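Translocator protein bipD (Burkholderia pseudomallei, PDB 3NFT) is required for invasion of epithelial cells and survival inside host cells, and probably regulates secretion of the effectors BipB and BipC and their insertion into the target membrane. Local coordinates at residues 89-100 and 127-138. Sequence-based numbering, arbitrary orientation.
Sequences ARAQRNLLERLE and VDVIGQGKSDID
Leu96, Lys134 and Ile137 interlock knobs-into-holes where helix 76-103, of the N-terminal hairpin, packs antiparallel (174°) against helix 121-160, a predicted coiled-coil helix of this type III secretion needle-tip protein. The axes approach to 9.8 Å. Leu96 enters a hole formed by Ile130, Gly133, Lys134 and Ile137, its CD1 meeting Ile137 CD1 tip to tip at 3.6 Å. In return Ile137 sits among Ala89, Gln92, Arg93 and Leu96. With CG1 anti to its carbonyl carbon (chi1 -71°), it turns CD1 onto Gln92 CB and leaves CG2 against Ala89 CB. Ile130 packs its CG2 on Leu96 CB, and Phe279 and Leu286 of helix 244-295 extend this apolar layer.

Beside this layer the extended Lys134 chain runs among Arg93, Leu96, Glu97 and Glu100, crossing Arg93 and Glu100 at about right angles. Its CD lies over one face of the Arg93 guanidinium, towards the rim, while NZ donates to the syn lone pair of Glu100 OE1 at 2.9 Å, a salt bridge. Arg93 NH1 forms another with Asp138 OD1 at 3.2 Å; the two planes are nearly parallel (7°), although OD1 approaches obliquely. Arg93 NE makes a weak bond to Glu97 OE2. A water in the guanidinium plane accepts from Arg93 NH1 (2.6 Å) and donates to Lys134 O and Asp138 OD2.

Glu100 on the lysine, and Asp138 and more weakly Glu97 on the arginine, probably offset these like charges. Ionic links thus border one side of the apolar seam joining helix 76-103 to the coiled-coil helix, in keeping with the N-terminal domain's role as intramolecular chaperone against premature oligomerization.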
ATOM      1  N   ALA A  89       2.464  -0.543 -22.363  1.00 11.85           N
ATOM      2  CA  ALA A  89       3.021  -0.060 -21.109  1.00 11.80           C
ATOM      3  C   ALA A  89       2.705   1.437 -20.923  1.00 13.10           C
ATOM      4  O   ALA A  89       2.386   1.898 -19.806  1.00 14.14           O
ATOM      5  CB  ALA A  89       4.534  -0.313 -21.106  1.00 12.28           C
ATOM      6  N   ARG A  90       2.774   2.191 -22.017  1.00 13.96           N
ATOM      7  CA  ARG A  90       2.439   3.631 -21.960  1.00 15.47           C
ATOM      8  C   ARG A  90       0.965   3.822 -21.581  1.00 14.87           C
ATOM      9  O   ARG A  90       0.621   4.624 -20.700  1.00 14.82           O
ATOM     10  CB  ARG A  90       2.754   4.326 -23.282  1.00 17.72           C
ATOM     11  CG  ARG A  90       4.236   4.432 -23.554  1.00 24.44           C
ATOM     12  CD  ARG A  90       4.533   5.465 -24.672  1.00 31.85           C
ATOM     13  NE  ARG A  90       5.732   5.143 -25.455  1.00 38.45           N
ATOM     14  CZ  ARG A  90       6.980   5.096 -24.980  1.00 42.41           C
ATOM     15  NH1 ARG A  90       7.250   5.329 -23.696  1.00 43.97           N
ATOM     16  NH2 ARG A  90       7.979   4.798 -25.804  1.00 44.55           N
ATOM     17  N   ALA A  91       0.102   3.026 -22.200  1.00 13.87           N
ATOM     18  CA  ALA A  91      -1.328   3.124 -21.927  1.00 13.15           C
ATOM     19  C   ALA A  91      -1.643   2.738 -20.485  1.00 12.46           C
ATOM     20  O   ALA A  91      -2.463   3.368 -19.806  1.00 13.25           O
ATOM     21  CB  ALA A  91      -2.111   2.270 -22.915  1.00 13.22           C
ATOM     22  N   GLN A  92      -0.961   1.701 -19.999  1.00 11.79           N
ATOM     23  CA  GLN A  92      -1.158   1.273 -18.626  1.00 12.12           C
ATOM     24  C   GLN A  92      -0.714   2.346 -17.640  1.00 13.58           C
ATOM     25  O   GLN A  92      -1.411   2.641 -16.661  1.00 13.33           O
ATOM     26  CB  GLN A  92      -0.388  -0.003 -18.358  1.00 11.45           C
ATOM     27  CG  GLN A  92      -0.922  -1.243 -18.997  1.00 11.59           C
ATOM     28  CD  GLN A  92      -0.004  -2.440 -18.785  1.00 12.66           C
ATOM     29  OE1 GLN A  92       1.211  -2.327 -18.949  1.00 12.19           O
ATOM     30  NE2 GLN A  92      -0.595  -3.614 -18.445  1.00 13.20           N
ATOM     31  N   ARG A  93       0.471   2.906 -17.875  1.00 14.37           N
ATOM     32  CA  ARG A  93       0.986   3.969 -17.000  1.00 16.59           C
ATOM     33  C   ARG A  93       0.053   5.174 -16.989  1.00 16.92           C
ATOM     34  O   ARG A  93      -0.214   5.764 -15.936  1.00 17.28           O
ATOM     35  CB  ARG A  93       2.392   4.394 -17.440  1.00 17.79           C
ATOM     36  CG  ARG A  93       3.049   5.357 -16.439  1.00 22.59           C
ATOM     37  CD  ARG A  93       4.512   5.672 -16.756  1.00 27.97           C
ATOM     38  NE  ARG A  93       5.110   6.530 -15.713  1.00 33.46           N
ATOM     39  CZ  ARG A  93       5.906   6.124 -14.718  1.00 35.80           C
ATOM     40  NH1 ARG A  93       6.262   4.849 -14.573  1.00 36.30           N
ATOM     41  NH2 ARG A  93       6.377   7.022 -13.854  1.00 37.57           N
ATOM     42  N   ASN A  94      -0.429   5.549 -18.172  1.00 17.28           N
ATOM     43  CA  ASN A  94      -1.342   6.695 -18.294  1.00 18.00           C
ATOM     44  C   ASN A  94      -2.606   6.469 -17.465  1.00 17.04           C
ATOM     45  O   ASN A  94      -3.072   7.382 -16.775  1.00 18.07           O
ATOM     46  CB  ASN A  94      -1.727   6.943 -19.752  1.00 18.58           C
ATOM     47  CG  ASN A  94      -0.618   7.586 -20.586  1.00 22.05           C
ATOM     48  OD1 ASN A  94      -0.729   7.631 -21.815  1.00 27.15           O
ATOM     49  ND2 ASN A  94       0.435   8.080 -19.945  1.00 24.28           N
ATOM     50  N   LEU A  95      -3.159   5.261 -17.520  1.00 15.78           N
ATOM     51  CA  LEU A  95      -4.371   4.962 -16.765  1.00 15.21           C
ATOM     52  C   LEU A  95      -4.093   5.025 -15.254  1.00 15.20           C
ATOM     53  O   LEU A  95      -4.875   5.548 -14.484  1.00 16.41           O
ATOM     54  CB  LEU A  95      -4.949   3.606 -17.178  1.00 15.37           C
ATOM     55  CG  LEU A  95      -6.206   3.104 -16.451  1.00 15.56           C
ATOM     56  CD1 LEU A  95      -7.303   4.169 -16.382  1.00 17.92           C
ATOM     57  CD2 LEU A  95      -6.748   1.826 -17.103  1.00 16.03           C
ATOM     58  N   LEU A  96      -2.980   4.459 -14.821  1.00 15.59           N
ATOM     59  CA  LEU A  96      -2.608   4.574 -13.402  1.00 15.57           C
ATOM     60  C   LEU A  96      -2.446   6.030 -12.964  1.00 17.16           C
ATOM     61  O   LEU A  96      -2.880   6.409 -11.884  1.00 17.27           O
ATOM     62  CB  LEU A  96      -1.334   3.767 -13.102  1.00 15.87           C
ATOM     63  CG  LEU A  96      -1.471   2.245 -13.147  1.00 14.90           C
ATOM     64  CD1 LEU A  96      -0.154   1.550 -12.767  1.00 16.94           C
ATOM     65  CD2 LEU A  96      -2.572   1.726 -12.264  1.00 16.92           C
ATOM     66  N   GLU A  97      -1.831   6.838 -13.808  1.00 19.04           N
ATOM     67  CA  GLU A  97      -1.648   8.265 -13.498  1.00 21.19           C
ATOM     68  C   GLU A  97      -3.000   8.964 -13.317  1.00 21.42           C
ATOM     69  O   GLU A  97      -3.163   9.793 -12.412  1.00 21.61           O
ATOM     70  CB  GLU A  97      -0.798   8.942 -14.579  1.00 22.29           C
ATOM     71  CG  GLU A  97       0.670   8.541 -14.486  1.00 26.77           C
ATOM     72  CD  GLU A  97       1.538   9.074 -15.624  1.00 32.39           C
ATOM     73  OE1 GLU A  97       1.009   9.721 -16.557  1.00 36.60           O
ATOM     74  OE2 GLU A  97       2.767   8.848 -15.579  1.00 36.78           O
ATOM     75  N   ARG A  98      -3.978   8.619 -14.159  1.00 21.75           N
ATOM     76  CA  ARG A  98      -5.327   9.197 -14.028  1.00 22.54           C
ATOM     77  C   ARG A  98      -6.004   8.761 -12.744  1.00 22.12           C
ATOM     78  O   ARG A  98      -6.649   9.568 -12.084  1.00 22.06           O
ATOM     79  CB  ARG A  98      -6.204   8.843 -15.234  1.00 23.48           C
ATOM     80  CG  ARG A  98      -5.647   9.404 -16.521  1.00 27.16           C
ATOM     81  CD  ARG A  98      -6.668   9.492 -17.645  1.00 31.11           C
ATOM     82  NE  ARG A  98      -7.185   8.203 -18.094  1.00 33.11           N
ATOM     83  CZ  ARG A  98      -6.564   7.370 -18.942  1.00 35.09           C
ATOM     84  NH1 ARG A  98      -5.358   7.641 -19.441  1.00 36.59           N
ATOM     85  NH2 ARG A  98      -7.152   6.240 -19.285  1.00 34.85           N
ATOM     86  N   LEU A  99      -5.853   7.486 -12.392  1.00 21.69           N
ATOM     87  CA  LEU A  99      -6.410   6.957 -11.139  1.00 21.18           C
ATOM     88  C   LEU A  99      -5.774   7.618  -9.922  1.00 22.71           C
ATOM     89  O   LEU A  99      -6.464   7.961  -8.955  1.00 23.25           O
ATOM     90  CB  LEU A  99      -6.264   5.434 -11.088  1.00 20.33           C
ATOM     91  CG  LEU A  99      -7.124   4.671 -12.106  1.00 19.54           C
ATOM     92  CD1 LEU A  99      -6.646   3.225 -12.287  1.00 20.00           C
ATOM     93  CD2 LEU A  99      -8.607   4.681 -11.681  1.00 21.50           C
ATOM     94  N   GLU A 100      -4.463   7.826  -9.982  1.00 23.88           N
ATOM     95  CA  GLU A 100      -3.729   8.475  -8.905  1.00 26.66           C
ATOM     96  C   GLU A 100      -4.237   9.906  -8.718  1.00 28.07           C
ATOM     97  O   GLU A 100      -4.446  10.375  -7.589  1.00 28.70           O
ATOM     98  CB  GLU A 100      -2.237   8.459  -9.212  1.00 27.27           C
ATOM     99  CG  GLU A 100      -1.388   9.171  -8.175  1.00 31.58           C
ATOM    100  CD  GLU A 100       0.100   9.023  -8.430  1.00 35.62           C
ATOM    101  OE1 GLU A 100       0.504   8.307  -9.380  1.00 37.06           O
ATOM    102  OE2 GLU A 100       0.868   9.660  -7.680  1.00 39.53           O
ATOM    103  N   VAL A 127      -1.797   5.063  -3.314  1.00 21.96           N
ATOM    104  CA  VAL A 127      -0.753   5.668  -4.161  1.00 22.53           C
ATOM    105  C   VAL A 127       0.493   4.780  -4.193  1.00 22.14           C
ATOM    106  O   VAL A 127       1.093   4.563  -5.255  1.00 21.33           O
ATOM    107  CB  VAL A 127      -0.387   7.102  -3.720  1.00 22.88           C
ATOM    108  CG1 VAL A 127       0.836   7.620  -4.504  1.00 23.90           C
ATOM    109  CG2 VAL A 127      -1.575   8.017  -3.930  1.00 24.50           C
ATOM    110  N   ASP A 128       0.879   4.243  -3.039  1.00 22.36           N
ATOM    111  CA  ASP A 128       2.013   3.322  -2.968  1.00 22.74           C
ATOM    112  C   ASP A 128       1.804   2.078  -3.828  1.00 21.31           C
ATOM    113  O   ASP A 128       2.716   1.618  -4.513  1.00 21.25           O
ATOM    114  CB  ASP A 128       2.291   2.907  -1.516  1.00 23.55           C
ATOM    115  CG  ASP A 128       2.865   4.040  -0.678  1.00 26.51           C
ATOM    116  OD1 ASP A 128       3.347   5.042  -1.249  1.00 27.47           O
ATOM    117  OD2 ASP A 128       2.830   3.918   0.566  1.00 30.87           O
ATOM    118  N   VAL A 129       0.595   1.533  -3.775  1.00 19.35           N
ATOM    119  CA  VAL A 129       0.215   0.378  -4.582  1.00 18.51           C
ATOM    120  C   VAL A 129       0.295   0.739  -6.054  1.00 17.10           C
ATOM    121  O   VAL A 129       0.756  -0.044  -6.875  1.00 17.88           O
ATOM    122  CB  VAL A 129      -1.211  -0.109  -4.228  1.00 18.32           C
ATOM    123  CG1 VAL A 129      -1.698  -1.154  -5.217  1.00 19.70           C
ATOM    124  CG2 VAL A 129      -1.247  -0.682  -2.793  1.00 20.21           C
ATOM    125  N   ILE A 130      -0.148   1.944  -6.387  1.00 17.01           N
ATOM    126  CA  ILE A 130      -0.035   2.432  -7.751  1.00 17.11           C
ATOM    127  C   ILE A 130       1.430   2.520  -8.162  1.00 17.97           C
ATOM    128  O   ILE A 130       1.800   2.126  -9.260  1.00 18.02           O
ATOM    129  CB  ILE A 130      -0.767   3.770  -7.942  1.00 17.54           C
ATOM    130  CG1 ILE A 130      -2.288   3.549  -7.903  1.00 18.34           C
ATOM    131  CG2 ILE A 130      -0.395   4.410  -9.279  1.00 18.91           C
ATOM    132  CD1 ILE A 130      -3.097   4.799  -7.842  1.00 18.66           C
ATOM    133  N   GLY A 131       2.276   3.017  -7.264  1.00 18.73           N
ATOM    134  CA  GLY A 131       3.702   3.133  -7.564  1.00 19.73           C
ATOM    135  C   GLY A 131       4.343   1.797  -7.874  1.00 20.35           C
ATOM    136  O   GLY A 131       5.142   1.690  -8.802  1.00 20.44           O
ATOM    137  N   GLN A 132       4.000   0.766  -7.103  1.00 20.94           N
ATOM    138  CA  GLN A 132       4.471  -0.603  -7.371  1.00 21.45           C
ATOM    139  C   GLN A 132       3.969  -1.075  -8.746  1.00 19.48           C
ATOM    140  O   GLN A 132       4.714  -1.686  -9.518  1.00 19.45           O
ATOM    141  CB  GLN A 132       3.994  -1.569  -6.289  1.00 22.00           C
ATOM    142  CG  GLN A 132       4.312  -3.055  -6.547  1.00 25.88           C
ATOM    143  CD  GLN A 132       5.809  -3.355  -6.533  1.00 28.53           C
ATOM    144  OE1 GLN A 132       6.567  -2.711  -5.813  1.00 30.65           O
ATOM    145  NE2 GLN A 132       6.237  -4.326  -7.344  1.00 31.08           N
ATOM    146  N   GLY A 133       2.714  -0.747  -9.053  1.00 17.89           N
ATOM    147  CA  GLY A 133       2.131  -1.068 -10.367  1.00 16.92           C
ATOM    148  C   GLY A 133       2.917  -0.468 -11.510  1.00 16.64           C
ATOM    149  O   GLY A 133       3.226  -1.152 -12.484  1.00 16.31           O
ATOM    150  N   LYS A 134       3.250   0.814 -11.385  1.00 17.24           N
ATOM    151  CA  LYS A 134       4.075   1.506 -12.369  1.00 18.13           C
ATOM    152  C   LYS A 134       5.444   0.832 -12.552  1.00 18.79           C
ATOM    153  O   LYS A 134       5.906   0.660 -13.680  1.00 18.09           O
ATOM    154  CB  LYS A 134       4.269   2.971 -11.978  1.00 19.03           C
ATOM    155  CG  LYS A 134       3.038   3.851 -12.076  1.00 21.34           C
ATOM    156  CD  LYS A 134       3.440   5.266 -11.647  1.00 25.21           C
ATOM    157  CE  LYS A 134       2.271   6.183 -11.415  1.00 27.30           C
ATOM    158  NZ  LYS A 134       2.765   7.518 -10.961  1.00 28.05           N
ATOM    159  N   SER A 135       6.087   0.456 -11.446  1.00 19.55           N
ATOM    160  CA  SER A 135       7.371  -0.262 -11.496  1.00 21.15           C
ATOM    161  C   SER A 135       7.259  -1.582 -12.254  1.00 20.62           C
ATOM    162  O   SER A 135       8.080  -1.885 -13.127  1.00 20.24           O
ATOM    163  CB  SER A 135       7.915  -0.521 -10.071  1.00 21.78           C
ATOM    164  OG  SER A 135       9.143  -1.254 -10.108  1.00 24.26           O
ATOM    165  N   ASP A 136       6.235  -2.363 -11.949  1.00 19.83           N
ATOM    166  CA  ASP A 136       6.050  -3.661 -12.607  1.00 19.47           C
ATOM    167  C   ASP A 136       5.777  -3.502 -14.096  1.00 17.56           C
ATOM    168  O   ASP A 136       6.294  -4.266 -14.909  1.00 17.40           O
ATOM    169  CB  ASP A 136       4.931  -4.461 -11.952  1.00 20.44           C
ATOM    170  CG  ASP A 136       5.332  -5.057 -10.621  1.00 23.68           C
ATOM    171  OD1 ASP A 136       6.541  -5.201 -10.356  1.00 26.83           O
ATOM    172  OD2 ASP A 136       4.434  -5.375  -9.829  1.00 25.92           O
ATOM    173  N   ILE A 137       4.966  -2.510 -14.461  1.00 16.31           N
ATOM    174  CA  ILE A 137       4.753  -2.225 -15.877  1.00 15.52           C
ATOM    175  C   ILE A 137       6.030  -1.957 -16.618  1.00 15.24           C
ATOM    176  O   ILE A 137       6.272  -2.503 -17.699  1.00 15.70           O
ATOM    177  CB  ILE A 137       3.846  -0.971 -16.090  1.00 16.29           C
ATOM    178  CG1 ILE A 137       2.416  -1.296 -15.706  1.00 17.25           C
ATOM    179  CG2 ILE A 137       3.962  -0.434 -17.541  1.00 17.30           C
ATOM    180  CD1 ILE A 137       1.606  -0.003 -15.433  1.00 19.72           C
ATOM    181  N   ASP A 138       6.828  -1.068 -16.041  1.00 15.78           N
ATOM    182  CA  ASP A 138       8.098  -0.687 -16.639  1.00 16.62           C
ATOM    183  C   ASP A 138       9.052  -1.858 -16.732  1.00 15.80           C
ATOM    184  O   ASP A 138       9.706  -2.061 -17.771  1.00 16.86           O
ATOM    185  CB  ASP A 138       8.759   0.414 -15.789  1.00 17.45           C
ATOM    186  CG  ASP A 138       8.149   1.786 -16.001  1.00 22.15           C
ATOM    187  OD1 ASP A 138       8.566   2.709 -15.255  1.00 28.94           O
ATOM    188  OD2 ASP A 138       7.283   1.975 -16.880  1.00 26.89           O
TER
HETATM  189  O   HOH W   1       5.188   2.759 -15.641  1.00 31.18           O
HETATM  190  O   HOH W   2       2.272   6.246  -7.374  1.00 39.27           O